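Local structure of carboxylesterase SOBER1 (Arabidopsis thaliana, 6AVX) at residues Leu9-Leu14 / Arg57-Val62. The protein hydrolyses short-chain carboxylic esters and phosphatidylcholine and damps the plant hypersensitive response to the bacterial effector AvrBsT. The protein carries 1 engineered substitution. Sequence-based numbering, arbitrary orientation.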
ATOM      1  N   LEU A   9      -5.140   1.691   8.174  1.00  6.11           N
ATOM      2  CA  LEU A   9      -5.898   1.949   6.965  1.00  5.70           C
ATOM      3  C   LEU A   9      -5.544   0.859   5.966  1.00  5.68           C
ATOM      4  O   LEU A   9      -4.363   0.663   5.662  1.00  8.05           O
ATOM      5  CB  LEU A   9      -5.486   3.313   6.412  1.00  6.43           C
ATOM      6  CG  LEU A   9      -6.189   3.748   5.134  1.00  7.34           C
ATOM      7  CD1 LEU A   9      -7.671   3.887   5.382  1.00  9.30           C
ATOM      8  CD2 LEU A   9      -5.601   5.029   4.587  1.00  7.82           C
ATOM      9  N   TRP A  10      -6.541   0.141   5.460  1.00  5.35           N
ATOM     10  CA  TRP A  10      -6.339  -0.925   4.487  1.00  5.65           C
ATOM     11  C   TRP A  10      -6.964  -0.533   3.162  1.00  5.69           C
ATOM     12  O   TRP A  10      -8.154  -0.215   3.120  1.00  6.29           O
ATOM     13  CB  TRP A  10      -6.970  -2.239   4.954  1.00  7.84           C
ATOM     14  CG  TRP A  10      -6.597  -3.364   4.030  1.00  8.84           C
ATOM     15  CD1 TRP A  10      -7.147  -3.653   2.816  1.00 10.83           C
ATOM     16  CD2 TRP A  10      -5.533  -4.301   4.221  1.00 10.01           C
ATOM     17  NE1 TRP A  10      -6.489  -4.721   2.238  1.00 11.59           N
ATOM     18  CE2 TRP A  10      -5.502  -5.136   3.086  1.00 10.69           C
ATOM     19  CE3 TRP A  10      -4.625  -4.533   5.247  1.00 10.43           C
ATOM     20  CZ2 TRP A  10      -4.587  -6.177   2.951  1.00 12.65           C
ATOM     21  CZ3 TRP A  10      -3.709  -5.572   5.105  1.00 12.40           C
ATOM     22  CH2 TRP A  10      -3.711  -6.378   3.976  1.00 13.70           C
ATOM     23  N   LEU A  11      -6.191  -0.608   2.080  1.00  5.16           N
ATOM     24  CA  LEU A  11      -6.608  -0.172   0.752  1.00  4.78           C
ATOM     25  C   LEU A  11      -6.744  -1.383  -0.161  1.00  5.11           C
ATOM     26  O   LEU A  11      -5.755  -2.065  -0.451  1.00  5.73           O
ATOM     27  CB  LEU A  11      -5.589   0.814   0.190  1.00  5.39           C
ATOM     28  CG  LEU A  11      -5.364   2.042   1.069  1.00  5.47           C
ATOM     29  CD1 LEU A  11      -4.257   2.919   0.549  1.00  7.70           C
ATOM     30  CD2 LEU A  11      -6.659   2.841   1.257  1.00  8.34           C
ATOM     31  N   HIS A  12      -7.970  -1.638  -0.621  1.00  5.45           N
ATOM     32  CA  HIS A  12      -8.286  -2.789  -1.450  1.00  5.43           C
ATOM     33  C   HIS A  12      -7.676  -2.657  -2.848  1.00  5.21           C
ATOM     34  O   HIS A  12      -7.215  -1.598  -3.271  1.00  6.23           O
ATOM     35  CB  HIS A  12      -9.809  -2.959  -1.540  1.00  5.40           C
ATOM     36  CG  HIS A  12     -10.511  -1.853  -2.275  1.00  5.48           C
ATOM     37  ND1 HIS A  12     -10.479  -1.736  -3.648  1.00  5.22           N
ATOM     38  CD2 HIS A  12     -11.256  -0.815  -1.829  1.00  5.27           C
ATOM     39  CE1 HIS A  12     -11.179  -0.665  -4.010  1.00  5.67           C
ATOM     40  NE2 HIS A  12     -11.665  -0.093  -2.927  1.00  6.16           N
ATOM     41  N   GLY A  13      -7.721  -3.766  -3.592  1.00  5.82           N
ATOM     42  CA  GLY A  13      -7.241  -3.819  -4.959  1.00  7.26           C
ATOM     43  C   GLY A  13      -8.302  -3.481  -5.997  1.00  7.03           C
ATOM     44  O   GLY A  13      -9.463  -3.192  -5.698  1.00  6.61           O
ATOM     45  N   LEU A  14      -7.879  -3.525  -7.254  1.00  6.96           N
ATOM     46  CA  LEU A  14      -8.719  -3.080  -8.353  1.00  6.74           C
ATOM     47  C   LEU A  14     -10.016  -3.873  -8.414  1.00  5.95           C
ATOM     48  O   LEU A  14     -10.004  -5.108  -8.453  1.00  7.47           O
ATOM     49  CB  LEU A  14      -7.948  -3.285  -9.652  1.00  7.45           C
ATOM     50  CG  LEU A  14      -8.678  -2.967 -10.950  1.00 10.02           C
ATOM     51  CD1 LEU A  14      -9.015  -1.494 -10.974  1.00 10.34           C
ATOM     52  CD2 LEU A  14      -7.821  -3.391 -12.150  1.00 10.04           C
ATOM     53  N   ARG A  57     -14.772  -0.072  -9.133  1.00  6.23           N
ATOM     54  CA  ARG A  57     -14.045   0.608  -8.072  1.00  5.34           C
ATOM     55  C   ARG A  57     -12.561   0.520  -8.384  1.00  7.02           C
ATOM     56  O   ARG A  57     -12.028  -0.568  -8.638  1.00  6.94           O
ATOM     57  CB  ARG A  57     -14.331  -0.023  -6.721  1.00  6.33           C
ATOM     58  CG  ARG A  57     -15.744   0.166  -6.243  1.00  6.60           C
ATOM     59  CD  ARG A  57     -15.832  -0.005  -4.722  1.00  7.15           C
ATOM     60  NE  ARG A  57     -17.210   0.104  -4.240  1.00  7.95           N
ATOM     61  CZ  ARG A  57     -17.857   1.244  -4.063  1.00  8.52           C
ATOM     62  NH1 ARG A  57     -19.122   1.226  -3.660  1.00 10.32           N
ATOM     63  NH2 ARG A  57     -17.272   2.407  -4.259  1.00  8.29           N
ATOM     64  N   SER A  58     -11.886   1.659  -8.387  1.00  5.38           N
ATOM     65  CA  SER A  58     -10.486   1.717  -8.787  1.00  5.82           C
ATOM     66  C   SER A  58      -9.861   2.961  -8.185  1.00  5.90           C
ATOM     67  O   SER A  58     -10.374   4.069  -8.366  1.00  5.74           O
ATOM     68  CB  SER A  58     -10.395   1.791 -10.303  1.00  6.02           C
ATOM     69  OG  SER A  58      -9.047   1.928 -10.691  1.00  6.21           O
ATOM     70  N   TRP A  59      -8.741   2.789  -7.477  1.00  5.41           N
ATOM     71  CA  TRP A  59      -8.091   3.939  -6.863  1.00  5.54           C
ATOM     72  C   TRP A  59      -7.524   4.909  -7.889  1.00  5.14           C
ATOM     73  O   TRP A  59      -7.506   6.116  -7.651  1.00  5.54           O
ATOM     74  CB  TRP A  59      -6.979   3.488  -5.908  1.00  6.15           C
ATOM     75  CG  TRP A  59      -7.487   2.734  -4.721  1.00  5.63           C
ATOM     76  CD1 TRP A  59      -7.340   1.401  -4.473  1.00  6.97           C
ATOM     77  CD2 TRP A  59      -8.251   3.265  -3.634  1.00  5.69           C
ATOM     78  NE1 TRP A  59      -7.973   1.076  -3.302  1.00  6.67           N
ATOM     79  CE2 TRP A  59      -8.543   2.194  -2.767  1.00  5.77           C
ATOM     80  CE3 TRP A  59      -8.724   4.535  -3.305  1.00  6.03           C
ATOM     81  CZ2 TRP A  59      -9.290   2.356  -1.603  1.00  6.62           C
ATOM     82  CZ3 TRP A  59      -9.466   4.683  -2.155  1.00  7.07           C
ATOM     83  CH2 TRP A  59      -9.734   3.608  -1.319  1.00  8.46           C
ATOM     84  N   PHE A  60      -6.971   4.403  -8.990  1.00  5.60           N
ATOM     85  CA  PHE A  60      -6.313   5.216 -10.008  1.00  5.41           C
ATOM     86  C   PHE A  60      -6.236   4.355 -11.267  1.00  5.65           C
ATOM     87  O   PHE A  60      -6.328   3.136 -11.198  1.00  6.36           O
ATOM     88  CB  PHE A  60      -4.932   5.697  -9.540  1.00  6.01           C
ATOM     89  CG  PHE A  60      -3.972   4.584  -9.196  1.00  6.99           C
ATOM     90  CD1 PHE A  60      -3.264   3.936 -10.197  1.00  7.10           C
ATOM     91  CD2 PHE A  60      -3.742   4.197  -7.881  1.00  7.27           C
ATOM     92  CE1 PHE A  60      -2.373   2.903  -9.888  1.00  8.72           C
ATOM     93  CE2 PHE A  60      -2.837   3.168  -7.576  1.00  7.44           C
ATOM     94  CZ  PHE A  60      -2.159   2.531  -8.581  1.00  7.65           C
ATOM     95  N   ASP A  61      -6.066   4.983 -12.420  1.00  6.77           N
ATOM     96  CA  ASP A  61      -6.148   4.215 -13.650  1.00  6.62           C
ATOM     97  C   ASP A  61      -4.933   3.316 -13.789  1.00  7.78           C
ATOM     98  O   ASP A  61      -3.813   3.692 -13.433  1.00  8.52           O
ATOM     99  CB  ASP A  61      -6.271   5.138 -14.855  1.00  8.43           C
ATOM    100  CG  ASP A  61      -6.749   4.419 -16.100  1.00  9.41           C
ATOM    101  OD1 ASP A  61      -7.322   3.312 -15.999  1.00  9.23           O
ATOM    102  OD2 ASP A  61      -6.551   5.008 -17.187  1.00 13.35           O
ATOM    103  N   VAL A  62      -5.171   2.133 -14.343  1.00  8.88           N
ATOM    104  CA  VAL A  62      -4.169   1.096 -14.577  1.00 11.25           C
ATOM    105  C   VAL A  62      -4.162   0.857 -16.085  1.00 11.03           C
ATOM    106  O   VAL A  62      -5.135   0.312 -16.625  1.00 10.95           O
ATOM    107  CB  VAL A  62      -4.513  -0.183 -13.801  1.00 10.69           C
ATOM    108  CG1 VAL A  62      -3.495  -1.281 -14.097  1.00 13.51           C
ATOM    109  CG2 VAL A  62      -4.597   0.113 -12.305  1.00 13.31           C
TER
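One face of the His12 imidazole is covered by the indole of Trp59, whose NE1 sits 3.7 Å above the imidazole plane, over its centre. The planes of the imidazole and the five-membered indole ring meet obliquely at 34°, with centroids 4.5 Å apart. At the indole edge lies the backbone of His12 itself: Trp59 NE1 donates to His12 O over 2.8 Å. That oxygen is almost exactly in the indole plane, yet the N-H...O angle of 137° shows a bent bond, with the donor tilted from the carbonyl plane. His12 thus meets the same indole nitrogen twice, through ring and carbonyl. This is possible because chi1 of 67° sets CG between the backbone N and the carbonyl carbon, folding the imidazole back beside its own main chain. Two bonds fix the ring's rotation: His12 ND1 donates to Gly13 O (2.7 Å) in a nearly straight bond, and NE2 pairs with the backbone N of Ala43. At the end of strand 7-11, Leu11 reaches the benzo part of the indole, CD2 lying 3.9 Å from Trp59 CZ2, while Leu113 of helix 109-120 also packs on Trp59. Farther along, Leu14 brings CD1 to 3.4 Å from Ser58 OG, a hydroxyl hydrogen-bonded to Gln109 NE2. Gln109 follows Ser108, the probable nucleophile, and its OE1 also accepts from Trp59 N. The contact therefore joins the His-Gly loop after strand 7-11, a segment that in alpha/beta hydrolases commonly borders the oxyanion hole, to the 57-62 loop beside the probable nucleophile elbow at Ser108.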